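Local coordinates for transcription regulator, Crp family (Thermus thermophilus, PDB 4EV0), which activates transcription from a set of promoters in a cAMP-dependent manner, as a homodimer that binds cAMP and DNA, at residues R182-L187 against V193-G198; L151-Q156 against P160-R165; M77-E82 against E103-L108; A147-K152 against A170-T175. All blocks are in the same frame, centred on the assembly; numbering follows the deposited sequence.

Contact 1. Residues R182-L187 against V193-G198; sequences RVLHAL and VRLGPG
Leu-187 and Val-193 form the tight end of this contact, where the helix that follows the turn of the predicted helix-turn-helix gives way to the first strand of the wing. CB of Leu-187 lies 3.8 Å from CG2 of Val-193, and both residues are buried. Beside them the backbones join through one weak bond, Val-193 N to Leu-187 O at 3.4 Å. CG2 of Val-193 also faces Leu-184, its distance to CD2 of that residue being a looser 4.3 Å. Val-200 of the neighbouring strand 199-202 touches Leu-184, Val-193 and Leu-195 alike.

Toward solvent the packing thins to a single methyl. CD1 of Leu-195 lies 4.2 Å from CB of Leu-184 and sits over one face of the His-185 imidazole in a CH-pi contact, 4.2 Å from the ring centroid and 27° off the normal. The CB of His-185 points away from the strand; its chi1 of -74°, with CG anti to the carbonyl carbon, brings the ring back across Leu-195 at about a right angle. With one weak hydrogen bond against several apolar contacts, the strand is held to the helix chiefly by hydrophobic packing.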
loop_
_atom_site.group_PDB
_atom_site.type_symbol
_atom_site.label_atom_id
_atom_site.label_comp_id
_atom_site.label_asym_id
_atom_site.label_seq_id
_atom_site.Cartn_x
_atom_site.Cartn_y
_atom_site.Cartn_z
ATOM N N ARG B 182 3.209 -12.543 18.875
ATOM C CA ARG B 182 2.990 -13.823 18.210
ATOM C C ARG B 182 4.280 -14.636 18.148
ATOM O O ARG B 182 4.291 -15.822 18.462
ATOM C CB ARG B 182 2.440 -13.611 16.800
ATOM C CG ARG B 182 1.016 -13.077 16.747
ATOM C CD ARG B 182 0.542 -12.932 15.289
ATOM N NE ARG B 182 0.621 -14.200 14.555
ATOM C CZ ARG B 182 0.701 -14.299 13.229
ATOM N NH1 ARG B 182 0.724 -13.196 12.483
ATOM N NH2 ARG B 182 0.767 -15.497 12.647
ATOM N N VAL B 183 5.362 -13.984 17.741
ATOM C CA VAL B 183 6.661 -14.640 17.648
ATOM C C VAL B 183 7.204 -15.069 19.007
ATOM O O VAL B 183 7.702 -16.186 19.161
ATOM C CB VAL B 183 7.707 -13.741 16.955
ATOM C CG1 VAL B 183 9.115 -14.331 17.121
ATOM C CG2 VAL B 183 7.358 -13.568 15.484
ATOM N N LEU B 184 7.097 -14.185 19.994
ATOM C CA LEU B 184 7.553 -14.495 21.344
ATOM C C LEU B 184 6.790 -15.662 21.952
ATOM O O LEU B 184 7.367 -16.484 22.663
ATOM C CB LEU B 184 7.447 -13.266 22.239
ATOM C CG LEU B 184 8.546 -12.233 22.025
ATOM C CD1 LEU B 184 8.275 -11.001 22.874
ATOM C CD2 LEU B 184 9.907 -12.862 22.361
ATOM N N HIS B 185 5.498 -15.753 21.671
ATOM C CA HIS B 185 4.738 -16.880 22.190
ATOM C C HIS B 185 5.168 -18.200 21.543
ATOM O O HIS B 185 5.288 -19.217 22.227
ATOM C CB HIS B 185 3.232 -16.617 22.127
ATOM C CG HIS B 185 2.765 -15.648 23.174
ATOM N ND1 HIS B 185 2.778 -15.948 24.523
ATOM C CD2 HIS B 185 2.312 -14.374 23.078
ATOM C CE1 HIS B 185 2.332 -14.909 25.208
ATOM N NE2 HIS B 185 2.045 -13.940 24.356
ATOM N N ALA B 186 5.452 -18.167 20.242
ATOM C CA ALA B 186 6.029 -19.327 19.558
ATOM C C ALA B 186 7.438 -19.673 20.077
ATOM O O ALA B 186 7.760 -20.847 20.268
ATOM C CB ALA B 186 6.040 -19.121 18.056
ATOM N N LEU B 187 8.265 -18.654 20.317
ATOM C CA LEU B 187 9.607 -18.871 20.872
ATOM C C LEU B 187 9.571 -19.443 22.285
ATOM O O LEU B 187 10.450 -20.215 22.662
ATOM C CB LEU B 187 10.434 -17.585 20.852
ATOM C CG LEU B 187 10.913 -17.126 19.472
ATOM C CD1 LEU B 187 11.698 -15.817 19.534
ATOM C CD2 LEU B 187 11.746 -18.229 18.798
ATOM N N VAL B 193 12.786 -18.922 24.764
ATOM C CA VAL B 193 12.693 -17.773 25.648
ATOM C C VAL B 193 11.666 -18.027 26.748
ATOM O O VAL B 193 10.775 -18.871 26.598
ATOM C CB VAL B 193 12.286 -16.480 24.890
ATOM C CG1 VAL B 193 13.183 -16.251 23.677
ATOM C CG2 VAL B 193 10.832 -16.542 24.453
ATOM N N ARG B 194 11.798 -17.296 27.851
ATOM C CA ARG B 194 10.799 -17.316 28.904
ATOM C C ARG B 194 10.251 -15.903 29.104
ATOM O O ARG B 194 11.012 -14.939 29.197
ATOM C CB ARG B 194 11.389 -17.860 30.208
ATOM C CG ARG B 194 10.485 -17.651 31.420
ATOM C CD ARG B 194 10.993 -18.403 32.634
ATOM N NE ARG B 194 10.991 -19.841 32.382
ATOM C CZ ARG B 194 11.646 -20.728 33.123
ATOM N NH1 ARG B 194 12.368 -20.311 34.159
ATOM N NH2 ARG B 194 11.585 -22.025 32.823
ATOM N N LEU B 195 8.929 -15.780 29.168
ATOM C CA LEU B 195 8.297 -14.468 29.290
ATOM C C LEU B 195 7.772 -14.206 30.686
ATOM O O LEU B 195 7.374 -15.124 31.412
ATOM C CB LEU B 195 7.143 -14.329 28.294
ATOM C CG LEU B 195 7.454 -14.684 26.840
ATOM C CD1 LEU B 195 6.186 -14.620 25.993
ATOM C CD2 LEU B 195 8.529 -13.756 26.286
ATOM N N GLY B 196 7.764 -12.934 31.053
ATOM C CA GLY B 196 7.143 -12.516 32.289
ATOM C C GLY B 196 6.661 -11.096 32.111
ATOM O O GLY B 196 6.895 -10.491 31.056
ATOM N N PRO B 197 5.991 -10.554 33.137
ATOM C CA PRO B 197 5.514 -9.166 33.141
ATOM C C PRO B 197 6.647 -8.193 32.807
ATOM O O PRO B 197 7.518 -7.938 33.646
ATOM C CB PRO B 197 5.055 -8.965 34.589
ATOM C CG PRO B 197 4.671 -10.339 35.040
ATOM C CD PRO B 197 5.652 -11.265 34.381
ATOM N N GLY B 198 6.638 -7.681 31.578
ATOM C CA GLY B 198 7.669 -6.768 31.117
ATOM C C GLY B 198 9.072 -7.349 30.956
ATOM O O GLY B 198 10.043 -6.583 30.963
#

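Contact 2. Residues L151-Q156 against P160-R165; sequences LKLLRQ and PLFQIR. With SO4 (sulfate ion), chain I.
In the winged helix-turn-helix domain, the end of helix 139-154 packs on the edge strand 161-163 through the phenyl ring of Phe-162. CB of Leu-153 lies over one face of that ring, 3.9 Å from its centroid and 17° off the normal, a CH-pi contact displaced toward the rim on the CZ side. The carbonyl carbon of Pro-160 lies over the opposite face, so the ring lies between the helix and the residue just before its own strand. Phe-162 CG is anti to the carbonyl carbon (chi1 -53°), and the side chain reaches the last helical turn, bringing CZ within 3.7 Å of Leu-154 N.

Further along, Leu-153 and Ile-164 meet tip to tip, their CD1 methyls 3.6 Å apart. At the other end CD2 of Leu-154 touches CB of Pro-160 at 4.0 Å; a cis peptide bond precedes this proline. No hydrogen bond crosses between the segments. Arg-165, at the N-cap position of helix 166-173, holds a sulfate, probably from the crystallisation liquor: its NH1 donates to O1 at 3.1 Å, at the edge of the guanidinium and in its plane.

Strand 161-163 pairs with strand 199-202, whose Val-202 and Val-200 pack on Leu-154 and Ile-164 respectively, while Ala-205 and Leu-208 of helix 205-212 lie against Leu-154.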
loop_
_atom_site.group_PDB
_atom_site.type_symbol
_atom_site.label_atom_id
_atom_site.label_comp_id
_atom_site.label_asym_id
_atom_site.label_seq_id
_atom_site.Cartn_x
_atom_site.Cartn_y
_atom_site.Cartn_z
ATOM N N LEU B 151 18.849 -11.324 19.777
ATOM C CA LEU B 151 20.280 -11.559 19.645
ATOM C C LEU B 151 21.050 -10.262 19.901
ATOM O O LEU B 151 22.034 -10.249 20.649
ATOM C CB LEU B 151 20.582 -12.059 18.241
ATOM C CG LEU B 151 21.676 -13.089 18.061
ATOM C CD1 LEU B 151 21.530 -13.653 16.668
ATOM C CD2 LEU B 151 23.055 -12.465 18.251
ATOM N N LYS B 152 20.574 -9.173 19.295
ATOM C CA LYS B 152 21.210 -7.871 19.437
ATOM C C LYS B 152 21.322 -7.411 20.899
ATOM O O LYS B 152 22.296 -6.758 21.283
ATOM C CB LYS B 152 20.486 -6.819 18.586
ATOM C CG LYS B 152 21.187 -6.545 17.261
ATOM C CD LYS B 152 20.231 -6.103 16.162
ATOM C CE LYS B 152 20.038 -4.604 16.195
ATOM N NZ LYS B 152 19.290 -4.139 14.998
ATOM N N LEU B 153 20.316 -7.746 21.704
ATOM C CA LEU B 153 20.326 -7.424 23.130
ATOM C C LEU B 153 21.297 -8.334 23.870
ATOM O O LEU B 153 22.023 -7.891 24.742
ATOM C CB LEU B 153 18.930 -7.572 23.738
ATOM C CG LEU B 153 17.817 -6.658 23.210
ATOM C CD1 LEU B 153 16.481 -7.032 23.839
ATOM C CD2 LEU B 153 18.128 -5.183 23.460
ATOM N N LEU B 154 21.303 -9.613 23.510
ATOM C CA LEU B 154 22.287 -10.532 24.049
ATOM C C LEU B 154 23.699 -10.023 23.810
ATOM O O LEU B 154 24.594 -10.243 24.633
ATOM C CB LEU B 154 22.143 -11.921 23.421
ATOM C CG LEU B 154 21.264 -12.931 24.156
ATOM C CD1 LEU B 154 21.260 -14.261 23.415
ATOM C CD2 LEU B 154 21.725 -13.110 25.607
ATOM N N ARG B 155 23.915 -9.348 22.690
ATOM C CA ARG B 155 25.278 -8.985 22.352
ATOM C C ARG B 155 25.801 -7.708 23.033
ATOM O O ARG B 155 26.931 -7.278 22.790
ATOM C CB ARG B 155 25.539 -9.033 20.834
ATOM C CG ARG B 155 24.536 -8.386 19.945
ATOM C CD ARG B 155 25.071 -8.136 18.526
ATOM N NE ARG B 155 25.111 -9.305 17.656
ATOM C CZ ARG B 155 24.826 -9.278 16.346
ATOM N NH1 ARG B 155 24.452 -8.136 15.765
ATOM N NH2 ARG B 155 24.912 -10.388 15.606
ATOM N N GLN B 156 25.014 -7.138 23.936
ATOM C CA GLN B 156 25.500 -5.978 24.675
ATOM C C GLN B 156 26.270 -6.383 25.940
ATOM O O GLN B 156 26.836 -5.532 26.629
ATOM C CB GLN B 156 24.370 -4.990 24.972
ATOM C CG GLN B 156 23.386 -5.454 26.027
ATOM C CD GLN B 156 22.022 -4.795 25.873
ATOM O OE1 GLN B 156 21.167 -4.874 26.761
ATOM N NE2 GLN B 156 21.811 -4.145 24.733
ATOM N N PRO B 160 20.939 -12.759 30.373
ATOM C CA PRO B 160 20.029 -12.922 29.232
ATOM C C PRO B 160 18.604 -12.530 29.631
ATOM O O PRO B 160 17.653 -12.839 28.909
ATOM C CB PRO B 160 20.086 -14.421 28.959
ATOM C CG PRO B 160 20.305 -15.030 30.334
ATOM C CD PRO B 160 21.129 -14.022 31.118
ATOM N N LEU B 161 18.453 -11.880 30.779
ATOM C CA LEU B 161 17.138 -11.426 31.202
ATOM C C LEU B 161 16.968 -9.955 30.850
ATOM O O LEU B 161 17.807 -9.126 31.204
ATOM C CB LEU B 161 16.944 -11.631 32.702
ATOM C CG LEU B 161 15.593 -11.141 33.231
ATOM C CD1 LEU B 161 14.449 -11.980 32.650
ATOM C CD2 LEU B 161 15.567 -11.144 34.755
ATOM N N PHE B 162 15.891 -9.619 30.151
ATOM C CA PHE B 162 15.714 -8.236 29.728
ATOM C C PHE B 162 14.413 -7.607 30.200
ATOM O O PHE B 162 13.334 -8.194 30.098
ATOM C CB PHE B 162 15.849 -8.096 28.215
ATOM C CG PHE B 162 17.107 -8.686 27.672
ATOM C CD1 PHE B 162 18.340 -8.154 28.021
ATOM C CD2 PHE B 162 17.065 -9.783 26.822
ATOM C CE1 PHE B 162 19.517 -8.710 27.532
ATOM C CE2 PHE B 162 18.232 -10.339 26.331
ATOM C CZ PHE B 162 19.459 -9.805 26.685
ATOM N N GLN B 163 14.541 -6.401 30.732
ATOM C CA GLN B 163 13.396 -5.555 30.983
ATOM C C GLN B 163 13.072 -4.935 29.634
ATOM O O GLN B 163 13.775 -4.030 29.170
ATOM C CB GLN B 163 13.763 -4.477 32.008
ATOM C CG GLN B 163 12.582 -3.835 32.697
ATOM C CD GLN B 163 12.522 -4.182 34.167
ATOM O OE1 GLN B 163 13.255 -5.062 34.636
ATOM N NE2 GLN B 163 11.650 -3.495 34.908
ATOM N N ILE B 164 12.037 -5.441 28.974
ATOM C CA ILE B 164 11.720 -4.939 27.645
ATOM C C ILE B 164 10.267 -5.191 27.242
ATOM O O ILE B 164 9.720 -6.271 27.477
ATOM C CB ILE B 164 12.747 -5.439 26.577
ATOM C CG1 ILE B 164 12.595 -4.636 25.280
ATOM C CG2 ILE B 164 12.668 -6.968 26.349
ATOM C CD1 ILE B 164 13.824 -4.684 24.404
ATOM N N ARG B 165 9.633 -4.173 26.669
ATOM C CA ARG B 165 8.247 -4.285 26.243
ATOM C C ARG B 165 8.202 -4.880 24.835
ATOM O O ARG B 165 9.172 -4.751 24.066
ATOM C CB ARG B 165 7.570 -2.911 26.279
ATOM C CG ARG B 165 7.445 -2.296 27.683
ATOM C CD ARG B 165 6.486 -3.108 28.525
ATOM N NE ARG B 165 6.501 -2.722 29.927
ATOM C CZ ARG B 165 5.692 -3.248 30.844
ATOM N NH1 ARG B 165 4.804 -4.170 30.497
ATOM N NH2 ARG B 165 5.757 -2.847 32.111
HETATM S S SO4 I . 4.523 -6.300 26.892
HETATM O O1 SO4 I . 3.854 -5.373 27.809
HETATM O O2 SO4 I . 5.434 -5.545 26.040
HETATM O O3 SO4 I . 5.280 -7.280 27.663
HETATM O O4 SO4 I . 3.533 -6.974 26.045
#

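Contact 3. Residues M77-E82 against E103-L108; sequences MSLLDE and EDYLAL. With CMP (adenosine-3',5'-cyclic-monophosphate), chain G.
Leu-79 sets one methyl squarely on the ring of Tyr-105: CD2 lies 3.8 Å from the centroid and 11° off the normal, a CH-pi contact centred over the face. With CG of Leu-79 anti to the backbone N (chi1 178°), the branch extends toward helix 102-111. Leu-80 comes to the phenol end of the same side chain, nearly at a right angle, its CD2 3.5 Å from Tyr-105 OH and 4.0 Å from CZ. All three residues are buried.

The hydroxyl is hydrogen-bonded to ND1 of His-117 of the second subunit, whose ring also meets that of Tyr-105, so the tyrosine is fixed from across the dimer interface. Arg-102, just before the second segment, binds the carbonyl oxygens of Leu-79 and Leu-80 through NH1 and ties the end of the short helix to the start of helix 102-111.

At its other end this short helix holds cAMP. Ser-78 N donates to O1P of the ligand at 3.0 Å and 168°, while Met-77 N makes a weak bond of 3.4 Å to O3'. SD of Met-77 lies 3.6 Å from C8 of the adenine. Gly-75, Glu-76, Arg-85 and Ser-86 bind the ligand too, and so does Asp-131 of the second subunit. A short helix presenting backbone N-H groups to the cyclic phosphate, beside an arginine, is the phosphate-binding cassette of cyclic nucleotide-binding domains.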
loop_
_atom_site.group_PDB
_atom_site.type_symbol
_atom_site.label_atom_id
_atom_site.label_comp_id
_atom_site.label_asym_id
_atom_site.label_seq_id
_atom_site.Cartn_x
_atom_site.Cartn_y
_atom_site.Cartn_z
ATOM N N MET B 77 -9.423 4.337 -13.718
ATOM C CA MET B 77 -8.455 5.406 -13.511
ATOM C C MET B 77 -8.233 6.245 -14.777
ATOM O O MET B 77 -8.302 7.470 -14.724
ATOM C CB MET B 77 -7.153 4.857 -12.919
ATOM C CG MET B 77 -7.355 4.271 -11.512
ATOM S SD MET B 77 -6.124 3.061 -10.894
ATOM C CE MET B 77 -4.593 3.966 -11.001
ATOM N N SER B 78 -7.989 5.590 -15.910
ATOM C CA SER B 78 -7.826 6.308 -17.170
ATOM C C SER B 78 -9.129 7.006 -17.542
ATOM O O SER B 78 -9.120 8.107 -18.091
ATOM C CB SER B 78 -7.377 5.366 -18.283
ATOM O OG SER B 78 -6.106 4.806 -17.981
ATOM N N LEU B 79 -10.248 6.371 -17.205
ATOM C CA LEU B 79 -11.552 6.998 -17.377
ATOM C C LEU B 79 -11.660 8.330 -16.626
ATOM O O LEU B 79 -12.205 9.311 -17.135
ATOM C CB LEU B 79 -12.677 6.061 -16.920
ATOM C CG LEU B 79 -14.040 6.755 -17.050
ATOM C CD1 LEU B 79 -14.905 6.093 -18.121
ATOM C CD2 LEU B 79 -14.768 6.856 -15.718
ATOM N N LEU B 80 -11.121 8.352 -15.415
ATOM C CA LEU B 80 -11.254 9.499 -14.536
ATOM C C LEU B 80 -10.256 10.607 -14.829
ATOM O O LEU B 80 -10.646 11.768 -14.926
ATOM C CB LEU B 80 -11.142 9.048 -13.082
ATOM C CG LEU B 80 -12.355 8.288 -12.547
ATOM C CD1 LEU B 80 -11.985 7.541 -11.272
ATOM C CD2 LEU B 80 -13.533 9.260 -12.311
ATOM N N ASP B 81 -8.978 10.256 -14.976
ATOM C CA ASP B 81 -7.914 11.264 -15.079
ATOM C C ASP B 81 -7.287 11.405 -16.473
ATOM O O ASP B 81 -6.431 12.269 -16.689
ATOM C CB ASP B 81 -6.818 11.020 -14.027
ATOM C CG ASP B 81 -6.146 9.654 -14.166
ATOM O OD1 ASP B 81 -6.205 9.059 -15.278
ATOM O OD2 ASP B 81 -5.549 9.176 -13.151
ATOM N N GLU B 82 -7.711 10.544 -17.397
ATOM C CA GLU B 82 -7.194 10.523 -18.772
ATOM C C GLU B 82 -5.701 10.173 -18.828
ATOM O O GLU B 82 -5.047 10.389 -19.845
ATOM C CB GLU B 82 -7.493 11.842 -19.526
ATOM C CG GLU B 82 -8.937 12.373 -19.366
ATOM C CD GLU B 82 -9.250 13.626 -20.222
ATOM O OE1 GLU B 82 -9.721 14.645 -19.661
ATOM O OE2 GLU B 82 -9.053 13.591 -21.456
ATOM N N GLU B 103 -17.456 10.036 -22.075
ATOM C CA GLU B 103 -18.562 10.946 -22.365
ATOM C C GLU B 103 -19.892 10.402 -21.845
ATOM O O GLU B 103 -20.756 11.168 -21.422
ATOM C CB GLU B 103 -18.657 11.260 -23.867
ATOM C CG GLU B 103 -17.450 12.001 -24.435
ATOM C CD GLU B 103 -17.014 13.170 -23.557
ATOM O OE1 GLU B 103 -17.674 14.237 -23.600
ATOM O OE2 GLU B 103 -16.012 13.017 -22.814
ATOM N N ASP B 104 -20.053 9.081 -21.865
ATOM C CA ASP B 104 -21.296 8.488 -21.385
ATOM C C ASP B 104 -21.337 8.437 -19.869
ATOM O O ASP B 104 -22.406 8.545 -19.263
ATOM C CB ASP B 104 -21.504 7.101 -21.979
ATOM C CG ASP B 104 -21.754 7.146 -23.470
ATOM O OD1 ASP B 104 -22.616 7.943 -23.908
ATOM O OD2 ASP B 104 -21.078 6.395 -24.202
ATOM N N TYR B 105 -20.163 8.283 -19.265
ATOM C CA TYR B 105 -20.029 8.344 -17.824
ATOM C C TYR B 105 -20.405 9.744 -17.306
ATOM O O TYR B 105 -21.130 9.874 -16.318
ATOM C CB TYR B 105 -18.599 7.953 -17.424
ATOM C CG TYR B 105 -18.140 8.544 -16.123
ATOM C CD1 TYR B 105 -18.378 7.889 -14.917
ATOM C CD2 TYR B 105 -17.464 9.753 -16.094
ATOM C CE1 TYR B 105 -17.962 8.430 -13.716
ATOM C CE2 TYR B 105 -17.038 10.313 -14.886
ATOM C CZ TYR B 105 -17.288 9.644 -13.702
ATOM O OH TYR B 105 -16.872 10.195 -12.507
ATOM N N LEU B 106 -19.916 10.778 -17.991
ATOM C CA LEU B 106 -20.168 12.172 -17.618
ATOM C C LEU B 106 -21.654 12.540 -17.627
ATOM O O LEU B 106 -22.126 13.320 -16.794
ATOM C CB LEU B 106 -19.398 13.120 -18.546
ATOM C CG LEU B 106 -17.892 13.168 -18.284
ATOM C CD1 LEU B 106 -17.225 14.189 -19.185
ATOM C CD2 LEU B 106 -17.639 13.490 -16.831
ATOM N N ALA B 107 -22.390 11.982 -18.576
ATOM C CA ALA B 107 -23.820 12.240 -18.631
ATOM C C ALA B 107 -24.551 11.396 -17.581
ATOM O O ALA B 107 -25.580 11.822 -17.044
ATOM C CB ALA B 107 -24.377 11.993 -20.045
ATOM N N LEU B 108 -24.016 10.211 -17.280
ATOM C CA LEU B 108 -24.647 9.331 -16.294
ATOM C C LEU B 108 -24.618 9.884 -14.858
ATOM O O LEU B 108 -25.630 9.859 -14.154
ATOM C CB LEU B 108 -24.029 7.934 -16.321
ATOM C CG LEU B 108 -24.469 7.007 -15.176
ATOM C CD1 LEU B 108 -25.986 6.811 -15.195
ATOM C CD2 LEU B 108 -23.741 5.656 -15.244
HETATM P P CMP G . -6.800 1.882 -15.321
HETATM O O1P CMP G . -7.704 2.610 -16.272
HETATM O O2P CMP G . -5.640 2.629 -14.702
HETATM O "O5'" CMP G . -6.268 0.516 -15.997
HETATM C "C5'" CMP G . -5.838 -0.584 -15.197
HETATM C "C4'" CMP G . -6.797 -0.763 -14.072
HETATM O "O4'" CMP G . -6.312 -1.678 -13.071
HETATM C "C3'" CMP G . -7.044 0.478 -13.272
HETATM O "O3'" CMP G . -7.717 1.468 -14.024
HETATM C "C2'" CMP G . -7.792 -0.089 -12.080
HETATM O "O2'" CMP G . -9.113 -0.454 -12.435
HETATM C "C1'" CMP G . -6.985 -1.381 -11.855
HETATM N N9 CMP G . -5.994 -1.216 -10.788
HETATM C C8 CMP G . -4.952 -0.365 -10.769
HETATM N N7 CMP G . -4.285 -0.486 -9.586
HETATM C C5 CMP G . -4.910 -1.425 -8.847
HETATM C C6 CMP G . -4.720 -2.054 -7.513
HETATM N N6 CMP G . -3.688 -1.670 -6.712
HETATM N N1 CMP G . -5.615 -3.007 -7.134
HETATM C C2 CMP G . -6.639 -3.383 -7.917
HETATM N N3 CMP G . -6.861 -2.862 -9.147
HETATM C C4 CMP G . -6.045 -1.901 -9.646
#

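Contact 4. Residues A147-K152 against A170-T175; sequences AYALLK and AALAGT
Ala-170 O accepts two backbone bonds at the end of helix 166-173, from Gly-174 N at 2.7 Å and from Thr-175 N at 3.1 Å. Gly-174 leaves the helix with positive phi, and the chain turns there just beyond the residues that meet helix 139-154.

At the closest point two alanines meet: CB of Ala-149 and CB of Ala-173 stand 3.8 Å apart, and the backbones approach to 5.3 Å between the CA atoms of the same two residues, a closeness that two methyl side chains permit. Leu-172 flanks the pair: its CD1 lies 3.7 Å from Ala-149 CB and also touches Ala-149 O, 3.5 Å away. No hydrogen bond joins the segments.

Helix 166-173 is the first helix of the predicted helix-turn-helix, and Gly-174 and Thr-175 belong to the turn leading to helix 177-189. The contact therefore packs the first helix of the motif on the helix that opens the DNA-binding domain.

Toward the outside, Lys-152 crosses Leu-172 obliquely and offers aliphatic carbon, its CE being 4.2 Å from Leu-172 CD1; a bend at chi3 (88°) turns the chain there. The CB of Leu-150 points away from segment 170-175, and its side chain packs on Leu-169 of helix 166-173 and on Leu-184 and Leu-187 of helix 177-189. Tyr-148 stacks on Phe-213 of the second subunit, and its OH is hydrogen-bonded to Glu-209 of that subunit.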
loop_
_atom_site.group_PDB
_atom_site.type_symbol
_atom_site.label_atom_id
_atom_site.label_comp_id
_atom_site.label_asym_id
_atom_site.label_seq_id
_atom_site.Cartn_x
_atom_site.Cartn_y
_atom_site.Cartn_z
ATOM N N ALA B 147 14.025 -12.831 16.452
ATOM C CA ALA B 147 15.131 -13.553 17.065
ATOM C C ALA B 147 16.393 -12.700 16.979
ATOM O O ALA B 147 17.087 -12.520 17.971
ATOM C CB ALA B 147 15.338 -14.901 16.391
ATOM N N TYR B 148 16.663 -12.141 15.804
ATOM C CA TYR B 148 17.842 -11.299 15.596
ATOM C C TYR B 148 17.850 -10.079 16.512
ATOM O O TYR B 148 18.896 -9.714 17.058
ATOM C CB TYR B 148 17.876 -10.831 14.152
ATOM C CG TYR B 148 19.021 -9.905 13.774
ATOM C CD1 TYR B 148 20.339 -10.358 13.762
ATOM C CD2 TYR B 148 18.769 -8.587 13.380
ATOM C CE1 TYR B 148 21.383 -9.520 13.387
ATOM C CE2 TYR B 148 19.798 -7.744 13.000
ATOM C CZ TYR B 148 21.103 -8.213 12.998
ATOM O OH TYR B 148 22.125 -7.362 12.614
ATOM N N ALA B 149 16.690 -9.442 16.665
ATOM C CA ALA B 149 16.547 -8.342 17.609
ATOM C C ALA B 149 16.978 -8.758 19.034
ATOM O O ALA B 149 17.734 -8.050 19.708
ATOM C CB ALA B 149 15.102 -7.836 17.615
ATOM N N LEU B 150 16.477 -9.905 19.488
ATOM C CA LEU B 150 16.829 -10.455 20.790
ATOM C C LEU B 150 18.328 -10.749 20.855
ATOM O O LEU B 150 18.988 -10.472 21.858
ATOM C CB LEU B 150 16.051 -11.748 21.017
ATOM C CG LEU B 150 14.570 -11.604 21.340
ATOM C CD1 LEU B 150 13.874 -12.968 21.370
ATOM C CD2 LEU B 150 14.426 -10.865 22.660
ATOM N N LEU B 151 18.849 -11.324 19.777
ATOM C CA LEU B 151 20.280 -11.559 19.645
ATOM C C LEU B 151 21.050 -10.262 19.901
ATOM O O LEU B 151 22.034 -10.249 20.649
ATOM C CB LEU B 151 20.582 -12.059 18.241
ATOM C CG LEU B 151 21.676 -13.089 18.061
ATOM C CD1 LEU B 151 21.530 -13.653 16.668
ATOM C CD2 LEU B 151 23.055 -12.465 18.251
ATOM N N LYS B 152 20.574 -9.173 19.295
ATOM C CA LYS B 152 21.210 -7.871 19.437
ATOM C C LYS B 152 21.322 -7.411 20.899
ATOM O O LYS B 152 22.296 -6.758 21.283
ATOM C CB LYS B 152 20.486 -6.819 18.586
ATOM C CG LYS B 152 21.187 -6.545 17.261
ATOM C CD LYS B 152 20.231 -6.103 16.162
ATOM C CE LYS B 152 20.038 -4.604 16.195
ATOM N NZ LYS B 152 19.290 -4.139 14.998
ATOM N N ALA B 170 9.550 -4.521 18.992
ATOM C CA ALA B 170 8.988 -4.361 17.656
ATOM C C ALA B 170 9.691 -3.224 16.904
ATOM O O ALA B 170 9.965 -3.316 15.699
ATOM C CB ALA B 170 7.471 -4.118 17.722
ATOM N N ALA B 171 9.983 -2.148 17.622
ATOM C CA ALA B 171 10.731 -1.047 17.039
ATOM C C ALA B 171 12.125 -1.534 16.657
ATOM O O ALA B 171 12.658 -1.168 15.610
ATOM C CB ALA B 171 10.805 0.136 18.021
ATOM N N LEU B 172 12.710 -2.360 17.510
ATOM C CA LEU B 172 14.029 -2.914 17.232
ATOM C C LEU B 172 14.009 -3.766 15.969
ATOM O O LEU B 172 14.832 -3.566 15.082
ATOM C CB LEU B 172 14.536 -3.739 18.419
ATOM C CG LEU B 172 15.968 -3.489 18.903
ATOM C CD1 LEU B 172 16.813 -4.760 18.844
ATOM C CD2 LEU B 172 16.630 -2.371 18.107
ATOM N N ALA B 173 13.048 -4.685 15.881
ATOM C CA ALA B 173 12.983 -5.647 14.773
ATOM C C ALA B 173 12.346 -5.112 13.487
ATOM O O ALA B 173 12.544 -5.682 12.414
ATOM C CB ALA B 173 12.275 -6.914 15.220
ATOM N N GLY B 174 11.583 -4.025 13.592
ATOM C CA GLY B 174 10.901 -3.449 12.440
ATOM C C GLY B 174 9.640 -4.208 12.071
ATOM O O GLY B 174 9.289 -4.344 10.897
ATOM N N THR B 175 8.954 -4.721 13.085
ATOM C CA THR B 175 7.704 -5.438 12.885
ATOM C C THR B 175 6.687 -4.772 13.780
ATOM O O THR B 175 7.031 -3.839 14.520
ATOM C CB THR B 175 7.815 -6.903 13.327
ATOM O OG1 THR B 175 7.758 -6.964 14.759
ATOM C CG2 THR B 175 9.131 -7.539 12.830
#

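Along the chain contact 3 comes first, in the cyclic nucleotide-binding domain; contacts 4 and 2 both start from helix 139-154 and share Leu-151 and Lys-152, and contact 1 follows. The last three cluster in the DNA-binding domain, with centres 10 to 13 Å apart. Contacts 1 and 2 reach the same three-stranded sheet and meet where Gly-198 O probably accepts a hydrogen bond from Ile-164 N; contacts 1 and 4 touch through Leu-150. Contact 3 lies on the opposite side of the chain's centre, its centre 48 to 58 Å from the others. Effector and DNA-binding elements are thus well separated, and contacts 2, 3 and 4 all touch the second subunit.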